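Local coordinates for Lmo2125 protein (Listeria monocytogenes serovar 1/2a, PDB 5TU0) that binds maltose as the solute-binding lipoprotein of a sugar transport system, probably delivering it to a membrane transporter for uptake, at residues S366-P369 and Q370-A373; T203-F206 and Q207-P211; E381-V384 and T385-T389. The protein carries 2 engineered substitutions. All blocks are in the same frame, centred on the assembly; numbering follows the deposited sequence.

Contact 1. Residues S366-P369 and Q370-A373; sequences SKTP and QPSA. Engineered in segment 370-373: Pro371 (natural residue Gln).
Pro369 and Pro371 stand on the first turn of helix 369-387, which packs on helices 193-208 and 348-363. The contact is the N-terminal start of that helix. Thr368 holds the N-cap position, but its side chain makes no capping bond. The turn is closed by the backbone instead. Ser372 N donates to Thr368 O at 3.1 Å. Ala373 N donates to Pro369 O, also at 3.1 Å.

Pro369 is the first residue with helical backbone angles. A proline fits there, because the opening turn of a helix has no earlier helical carbonyl for its N atoms to bond. The Pro369 ring rests on Ile199 and Thr200 of helix 193-208. Pro371, an engineered residue, lies two places on. Its ring meets the Thr368 hydroxyl, with CD at 3.1 Å from Thr368 OG1. Thr368 has OG1 between its own N and carbonyl carbon (chi1 54°), and this turns the oxygen to the proline ring. Pro371 CG also comes to 3.4 Å from Thr368 O, the carbonyl that accepts from Ser372.

Ser372 is buried. Its OG points the other way from its own N (chi1 -175°) and bonds to Leu358 O of helix 348-363. Its CB and CA face Lys367. The extended Lys367 chain passes Ser372, with CD 3.9 Å from Ser372 CA. Its ammonium forms salt bridges to Asp361 and Asp375, so the charge is probably well balanced and ties the loop to both helices. A water also bridges the two residues: it donates to Ser372 O at 2.7 Å and accepts from Lys367 NZ at 3.2 Å.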
loop_
_atom_site.group_PDB
_atom_site.type_symbol
_atom_site.label_atom_id
_atom_site.label_comp_id
_atom_site.label_asym_id
_atom_site.label_seq_id
_atom_site.Cartn_x
_atom_site.Cartn_y
_atom_site.Cartn_z
ATOM N N SER A 366 -28.138 6.542 1.974
ATOM C CA SER A 366 -29.002 5.790 2.891
ATOM C C SER A 366 -28.951 6.338 4.302
ATOM O O SER A 366 -29.898 6.188 5.075
ATOM C CB SER A 366 -28.615 4.307 2.880
ATOM O OG SER A 366 -28.740 3.760 1.575
ATOM N N LYS A 367 -27.810 6.927 4.642
ATOM C CA LYS A 367 -27.625 7.619 5.905
ATOM C C LYS A 367 -26.847 8.887 5.596
ATOM O O LYS A 367 -26.139 8.961 4.586
ATOM C CB LYS A 367 -26.777 6.785 6.886
ATOM C CG LYS A 367 -27.388 5.494 7.400
ATOM C CD LYS A 367 -26.390 4.743 8.303
ATOM C CE LYS A 367 -26.879 3.352 8.654
ATOM N NZ LYS A 367 -25.964 2.654 9.608
ATOM N N THR A 368 -26.934 9.880 6.467
ATOM C CA THR A 368 -26.083 11.055 6.310
ATOM C C THR A 368 -24.690 10.656 6.826
ATOM O O THR A 368 -24.561 9.648 7.535
ATOM C CB THR A 368 -26.651 12.290 7.015
ATOM O OG1 THR A 368 -26.912 11.981 8.378
ATOM C CG2 THR A 368 -27.944 12.713 6.330
ATOM N N PRO A 369 -23.644 11.421 6.459
ATOM C CA PRO A 369 -22.275 11.062 6.841
ATOM C C PRO A 369 -21.978 10.857 8.342
ATOM O O PRO A 369 -21.259 9.911 8.693
ATOM C CB PRO A 369 -21.454 12.223 6.264
ATOM C CG PRO A 369 -22.212 12.615 5.047
ATOM C CD PRO A 369 -23.652 12.528 5.485
ATOM N N GLN A 370 -22.526 11.713 9.211
ATOM C CA GLN A 370 -22.271 11.591 10.664
ATOM C C GLN A 370 -22.753 10.235 11.276
ATOM O O GLN A 370 -21.946 9.525 11.895
ATOM C CB GLN A 370 -22.841 12.799 11.427
ATOM C CG GLN A 370 -22.483 12.833 12.905
ATOM C CD GLN A 370 -21.029 13.169 13.150
ATOM O OE1 GLN A 370 -20.514 14.128 12.596
ATOM N NE2 GLN A 370 -20.372 12.400 13.997
ATOM N N PRO A 371 -24.056 9.883 11.129
ATOM C CA PRO A 371 -24.512 8.581 11.664
ATOM C C PRO A 371 -23.898 7.398 10.938
ATOM O O PRO A 371 -23.733 6.342 11.536
ATOM C CB PRO A 371 -26.024 8.604 11.454
ATOM C CG PRO A 371 -26.272 9.673 10.455
ATOM C CD PRO A 371 -25.188 10.684 10.633
ATOM N N SER A 372 -23.569 7.562 9.663
ATOM C CA SER A 372 -22.923 6.482 8.922
ATOM C C SER A 372 -21.598 6.127 9.619
ATOM O O SER A 372 -21.287 4.943 9.834
ATOM C CB SER A 372 -22.674 6.888 7.479
ATOM O OG SER A 372 -22.149 5.805 6.718
ATOM N N ALA A 373 -20.846 7.162 9.972
ATOM C CA ALA A 373 -19.555 7.002 10.630
ATOM C C ALA A 373 -19.711 6.555 12.071
ATOM O O ALA A 373 -18.994 5.662 12.516
ATOM C CB ALA A 373 -18.766 8.293 10.551
HETATM O O HOH W 1 -22.836 2.811 9.057
#

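Contact 2. Residues T203-F206 and Q207-P211; sequences TKWF and QDVWP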
loop_
_atom_site.group_PDB
_atom_site.type_symbol
_atom_site.label_atom_id
_atom_site.label_comp_id
_atom_site.label_asym_id
_atom_site.label_seq_id
_atom_site.Cartn_x
_atom_site.Cartn_y
_atom_site.Cartn_z
ATOM N N THR A 203 -19.278 11.771 -0.602
ATOM C CA THR A 203 -20.679 11.606 -0.884
ATOM C C THR A 203 -21.122 12.546 -2.019
ATOM O O THR A 203 -21.982 12.168 -2.823
ATOM C CB THR A 203 -21.504 11.792 0.413
ATOM O OG1 THR A 203 -21.099 10.788 1.378
ATOM C CG2 THR A 203 -22.983 11.645 0.171
ATOM N N LYS A 204 -20.528 13.738 -2.092
ATOM C CA LYS A 204 -20.871 14.696 -3.165
ATOM C C LYS A 204 -20.511 14.096 -4.533
ATOM O O LYS A 204 -21.277 14.223 -5.495
ATOM C CB LYS A 204 -20.155 16.043 -2.986
ATOM C CG LYS A 204 -20.436 16.808 -1.698
ATOM C CD LYS A 204 -21.860 17.302 -1.566
ATOM C CE LYS A 204 -22.021 18.160 -0.312
ATOM N NZ LYS A 204 -23.463 18.437 -0.027
ATOM N N TRP A 205 -19.344 13.449 -4.625
ATOM C CA TRP A 205 -18.949 12.798 -5.882
ATOM C C TRP A 205 -19.904 11.651 -6.226
ATOM O O TRP A 205 -20.397 11.566 -7.354
ATOM C CB TRP A 205 -17.502 12.310 -5.835
ATOM C CG TRP A 205 -16.496 13.427 -6.037
ATOM C CD1 TRP A 205 -15.965 14.258 -5.074
ATOM C CD2 TRP A 205 -15.897 13.820 -7.282
ATOM N NE1 TRP A 205 -15.086 15.150 -5.659
ATOM C CE2 TRP A 205 -15.027 14.902 -7.009
ATOM C CE3 TRP A 205 -16.025 13.375 -8.607
ATOM C CZ2 TRP A 205 -14.278 15.537 -8.013
ATOM C CZ3 TRP A 205 -15.292 14.004 -9.597
ATOM C CH2 TRP A 205 -14.413 15.071 -9.285
ATOM N N PHE A 206 -20.187 10.789 -5.252
ATOM C CA PHE A 206 -21.136 9.670 -5.481
ATOM C C PHE A 206 -22.525 10.113 -5.906
ATOM O O PHE A 206 -23.111 9.547 -6.854
ATOM C CB PHE A 206 -21.302 8.835 -4.207
ATOM C CG PHE A 206 -20.159 7.925 -3.946
ATOM C CD1 PHE A 206 -19.941 6.851 -4.781
ATOM C CD2 PHE A 206 -19.337 8.100 -2.834
ATOM C CE1 PHE A 206 -18.911 5.971 -4.551
ATOM C CE2 PHE A 206 -18.286 7.236 -2.611
ATOM C CZ PHE A 206 -18.076 6.162 -3.461
ATOM N N GLN A 207 -23.039 11.126 -5.209
ATOM C CA GLN A 207 -24.409 11.580 -5.399
ATOM C C GLN A 207 -24.631 12.592 -6.541
ATOM O O GLN A 207 -25.670 12.538 -7.207
ATOM C CB GLN A 207 -24.956 12.112 -4.067
ATOM C CG GLN A 207 -25.187 11.015 -3.032
ATOM C CD GLN A 207 -26.372 10.111 -3.389
ATOM O OE1 GLN A 207 -27.456 10.600 -3.716
ATOM N NE2 GLN A 207 -26.176 8.791 -3.308
ATOM N N ASP A 208 -23.652 13.470 -6.795
ATOM C CA ASP A 208 -23.806 14.528 -7.812
ATOM C C ASP A 208 -23.066 14.354 -9.123
ATOM O O ASP A 208 -23.405 15.021 -10.099
ATOM C CB ASP A 208 -23.336 15.874 -7.248
ATOM C CG ASP A 208 -24.053 16.273 -5.981
ATOM O OD1 ASP A 208 -25.102 15.707 -5.661
ATOM O OD2 ASP A 208 -23.550 17.179 -5.304
ATOM N N VAL A 209 -22.068 13.496 -9.172
ATOM C CA VAL A 209 -21.223 13.413 -10.361
ATOM C C VAL A 209 -21.163 12.031 -10.993
ATOM O O VAL A 209 -21.357 11.866 -12.179
ATOM C CB VAL A 209 -19.763 13.762 -9.956
ATOM C CG1 VAL A 209 -18.778 13.568 -11.106
ATOM C CG2 VAL A 209 -19.674 15.169 -9.395
ATOM N N TRP A 210 -20.893 11.023 -10.181
ATOM C CA TRP A 210 -20.626 9.712 -10.730
ATOM C C TRP A 210 -21.781 8.816 -11.194
ATOM O O TRP A 210 -22.901 8.894 -10.676
ATOM C CB TRP A 210 -19.775 8.907 -9.738
ATOM C CG TRP A 210 -18.397 9.384 -9.578
ATOM C CD1 TRP A 210 -17.617 10.022 -10.516
ATOM C CD2 TRP A 210 -17.541 9.129 -8.457
ATOM N NE1 TRP A 210 -16.354 10.243 -10.006
ATOM C CE2 TRP A 210 -16.284 9.705 -8.749
ATOM C CE3 TRP A 210 -17.730 8.513 -7.213
ATOM C CZ2 TRP A 210 -15.217 9.661 -7.853
ATOM C CZ3 TRP A 210 -16.647 8.473 -6.311
ATOM C CH2 TRP A 210 -15.422 9.048 -6.642
ATOM N N PRO A 211 -21.485 7.940 -12.173
ATOM C CA PRO A 211 -22.417 6.909 -12.585
ATOM C C PRO A 211 -22.749 6.021 -11.381
ATOM O O PRO A 211 -21.890 5.836 -10.479
ATOM C CB PRO A 211 -21.627 6.103 -13.622
ATOM C CG PRO A 211 -20.612 7.024 -14.146
ATOM C CD PRO A 211 -20.279 7.956 -13.019
HETATM O O HOH W 2 -22.073 7.114 -7.825
HETATM O O HOH W 3 -24.283 10.246 -9.163
#
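Trp205, Phe206 and Trp210 form an aromatic cluster where helix 193-208 ends. Trp210 meets both of the others, each in a different way. Its edge is turned to the face of Phe206. The planes are at 85°, an edge-to-face pair, and Trp210 CZ3 stands 3.8 Å above the centre of the Phe206 ring. Against Trp205, Trp210 offers a face. Trp205 CB sits over the six-membered ring of Trp210, 3.8 Å from its centroid and only 4° off the normal, a CH-pi contact. The two indoles themselves meet obliquely, with planes at 44° and Trp205 CE3 3.4 Å from Trp210 NE1. The indole N-H of Trp210 is used on Phe156 O, and that of Trp205 on the Tyr201 hydroxyl. These bonds help to fix the rotation of both rings.

Val209 runs alongside Trp205. Its CG1 is anti to its backbone N and lies 3.7 Å from Trp205 CE3. Lys204 and Asp208 point the same way without their charged atoms meeting. Gln207 lies beside Thr203 and reaches on to Ala363 O with its NE2.

Two backbone bonds hold Val209 and Trp210 close to the helix end. Trp205 O accepts both, from Val209 N and from Trp210 N at 2.9 Å. The second spans five residues, one more than an alpha-helical bond. A water donates to Phe206 O; its approach to Trp210 O is too short to be relied on. Trp160 and Phe156 extend the ring packing. The whole is a helix C-terminus closed by an i to i+5 turn bond and covered by an aromatic cluster, here within a solute-binding protein fold.

Contact 3. Residues E381-V384 and T385-T389; sequences EDNV and TQKYT
Asn383 and Lys387 both carry CG beside the backbone N (chi1 -78° and -58°), and this lays their side chains side by side. The lysine chain is extended beyond CG and passes Asn383 with its CE 3.8 Å from Asn383 OD1. Its ammonium goes further, to a salt bridge with Glu350 of helix 348-363.

Thr385 has the same setting about its first torsion. OG1 is turned back along the helix and lies 3.0 Å from Glu381 O. A water joins Thr385 OG1, at 2.7 Å, to Asp382 OD1, to which it donates.

These residues form the last turns of helix 369-387, near the C-terminus of the chain. Four successive backbone bonds, each spanning four residues, hold them. The last runs from Tyr388 N to Val384 O at 3.0 Å and is the most bent, 139° at the hydrogen. Tyr388 then leaves the helical path.

Its ring has Val384 O at the edge, in the ring plane, with CD2 3.9 Å from that oxygen. The tyrosine hydroxyl is bonded to Ser349 OG. Val384 itself is buried and packs on Glu347 and Glu350. Gln386 is exposed; its chain bends at chi2, and its CG makes a tight contact, not a hydrogen bond, 3.0 Å from Asp382 O.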
loop_
_atom_site.group_PDB
_atom_site.type_symbol
_atom_site.label_atom_id
_atom_site.label_comp_id
_atom_site.label_asym_id
_atom_site.label_seq_id
_atom_site.Cartn_x
_atom_site.Cartn_y
_atom_site.Cartn_z
ATOM N N GLU A 381 -15.743 -0.912 17.462
ATOM C CA GLU A 381 -15.477 -0.864 18.905
ATOM C C GLU A 381 -15.966 -2.097 19.625
ATOM O O GLU A 381 -15.260 -2.658 20.476
ATOM C CB GLU A 381 -16.192 0.323 19.551
ATOM C CG GLU A 381 -15.572 1.664 19.266
ATOM C CD GLU A 381 -16.350 2.815 19.881
ATOM O OE1 GLU A 381 -17.539 2.652 20.248
ATOM O OE2 GLU A 381 -15.751 3.892 19.987
ATOM N N ASP A 382 -17.185 -2.505 19.289
ATOM C CA ASP A 382 -17.790 -3.666 19.914
ATOM C C ASP A 382 -17.041 -4.927 19.523
ATOM O O ASP A 382 -16.795 -5.771 20.374
ATOM C CB ASP A 382 -19.298 -3.752 19.616
ATOM C CG ASP A 382 -20.104 -2.673 20.354
ATOM O OD1 ASP A 382 -19.517 -1.941 21.190
ATOM O OD2 ASP A 382 -21.327 -2.547 20.108
ATOM N N ASN A 383 -16.662 -5.047 18.254
ATOM C CA ASN A 383 -15.858 -6.210 17.818
ATOM C C ASN A 383 -14.489 -6.252 18.488
ATOM O O ASN A 383 -14.024 -7.325 18.864
ATOM C CB ASN A 383 -15.707 -6.250 16.305
ATOM C CG ASN A 383 -16.953 -6.765 15.614
ATOM O OD1 ASN A 383 -17.684 -7.591 16.165
ATOM N ND2 ASN A 383 -17.189 -6.308 14.393
ATOM N N VAL A 384 -13.851 -5.094 18.638
ATOM C CA VAL A 384 -12.548 -5.014 19.308
ATOM C C VAL A 384 -12.665 -5.511 20.764
ATOM O O VAL A 384 -11.862 -6.337 21.213
ATOM C CB VAL A 384 -11.962 -3.574 19.246
ATOM C CG1 VAL A 384 -10.782 -3.406 20.193
ATOM C CG2 VAL A 384 -11.549 -3.221 17.827
ATOM N N THR A 385 -13.675 -5.013 21.475
ATOM C CA THR A 385 -13.938 -5.394 22.857
ATOM C C THR A 385 -14.206 -6.886 23.021
ATOM O O THR A 385 -13.685 -7.520 23.956
ATOM C CB THR A 385 -15.142 -4.614 23.405
ATOM O OG1 THR A 385 -14.829 -3.214 23.402
ATOM C CG2 THR A 385 -15.504 -5.055 24.830
ATOM N N GLN A 386 -15.005 -7.435 22.109
ATOM C CA GLN A 386 -15.388 -8.856 22.128
ATOM C C GLN A 386 -14.293 -9.841 21.760
ATOM O O GLN A 386 -14.188 -10.916 22.347
ATOM C CB GLN A 386 -16.533 -9.090 21.140
ATOM C CG GLN A 386 -17.812 -8.358 21.490
ATOM C CD GLN A 386 -18.578 -9.016 22.599
ATOM O OE1 GLN A 386 -18.906 -8.380 23.608
ATOM N NE2 GLN A 386 -18.858 -10.307 22.434
ATOM N N LYS A 387 -13.484 -9.490 20.779
ATOM C CA LYS A 387 -12.498 -10.435 20.255
ATOM C C LYS A 387 -11.079 -10.280 20.746
ATOM O O LYS A 387 -10.279 -11.189 20.555
ATOM C CB LYS A 387 -12.511 -10.348 18.736
ATOM C CG LYS A 387 -13.881 -10.634 18.141
ATOM C CD LYS A 387 -13.868 -10.374 16.651
ATOM C CE LYS A 387 -15.255 -10.532 16.073
ATOM N NZ LYS A 387 -15.248 -10.188 14.631
ATOM N N TYR A 388 -10.763 -9.157 21.384
ATOM C CA TYR A 388 -9.403 -8.903 21.832
ATOM C C TYR A 388 -9.281 -8.513 23.307
ATOM O O TYR A 388 -10.191 -7.911 23.898
ATOM C CB TYR A 388 -8.772 -7.829 20.950
ATOM C CG TYR A 388 -8.582 -8.234 19.507
ATOM C CD1 TYR A 388 -7.447 -8.931 19.117
ATOM C CD2 TYR A 388 -9.521 -7.903 18.520
ATOM C CE1 TYR A 388 -7.253 -9.307 17.801
ATOM C CE2 TYR A 388 -9.316 -8.266 17.188
ATOM C CZ TYR A 388 -8.171 -8.964 16.843
ATOM O OH TYR A 388 -7.925 -9.360 15.547
ATOM N N THR A 389 -8.133 -8.863 23.880
ATOM C CA THR A 389 -7.814 -8.580 25.276
ATOM C C THR A 389 -7.553 -7.094 25.472
ATOM O O THR A 389 -6.844 -6.471 24.675
ATOM C CB THR A 389 -6.542 -9.342 25.731
ATOM O OG1 THR A 389 -6.696 -10.742 25.474
ATOM C CG2 THR A 389 -6.264 -9.121 27.228
HETATM O O HOH W 4 -17.212 -1.906 23.041
#

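Overall arrangement
Contacts 1 and 3 lie towards the start and finish of helix 369-387, with centres 23 Å apart and nearest atoms about 8 Å apart. Contact 2 ends helix 193-208. It touches contact 1, where Pro369 CG is 4.2 Å from Thr203 OG1, and their centres are 15 Å apart. Contacts 2 and 3 do not meet; their centres are 34 Å apart. Helix 348-363 joins all three, through Ala363 in contact 2, Leu358 and Asp361 in contact 1, and Ser349 and Glu350 in contact 3. None supplies the sugar-pocket residues Asp70, Glu114, Tyr164 and Trp241. Each centre is 25 to 27 Å from the centre of the chain.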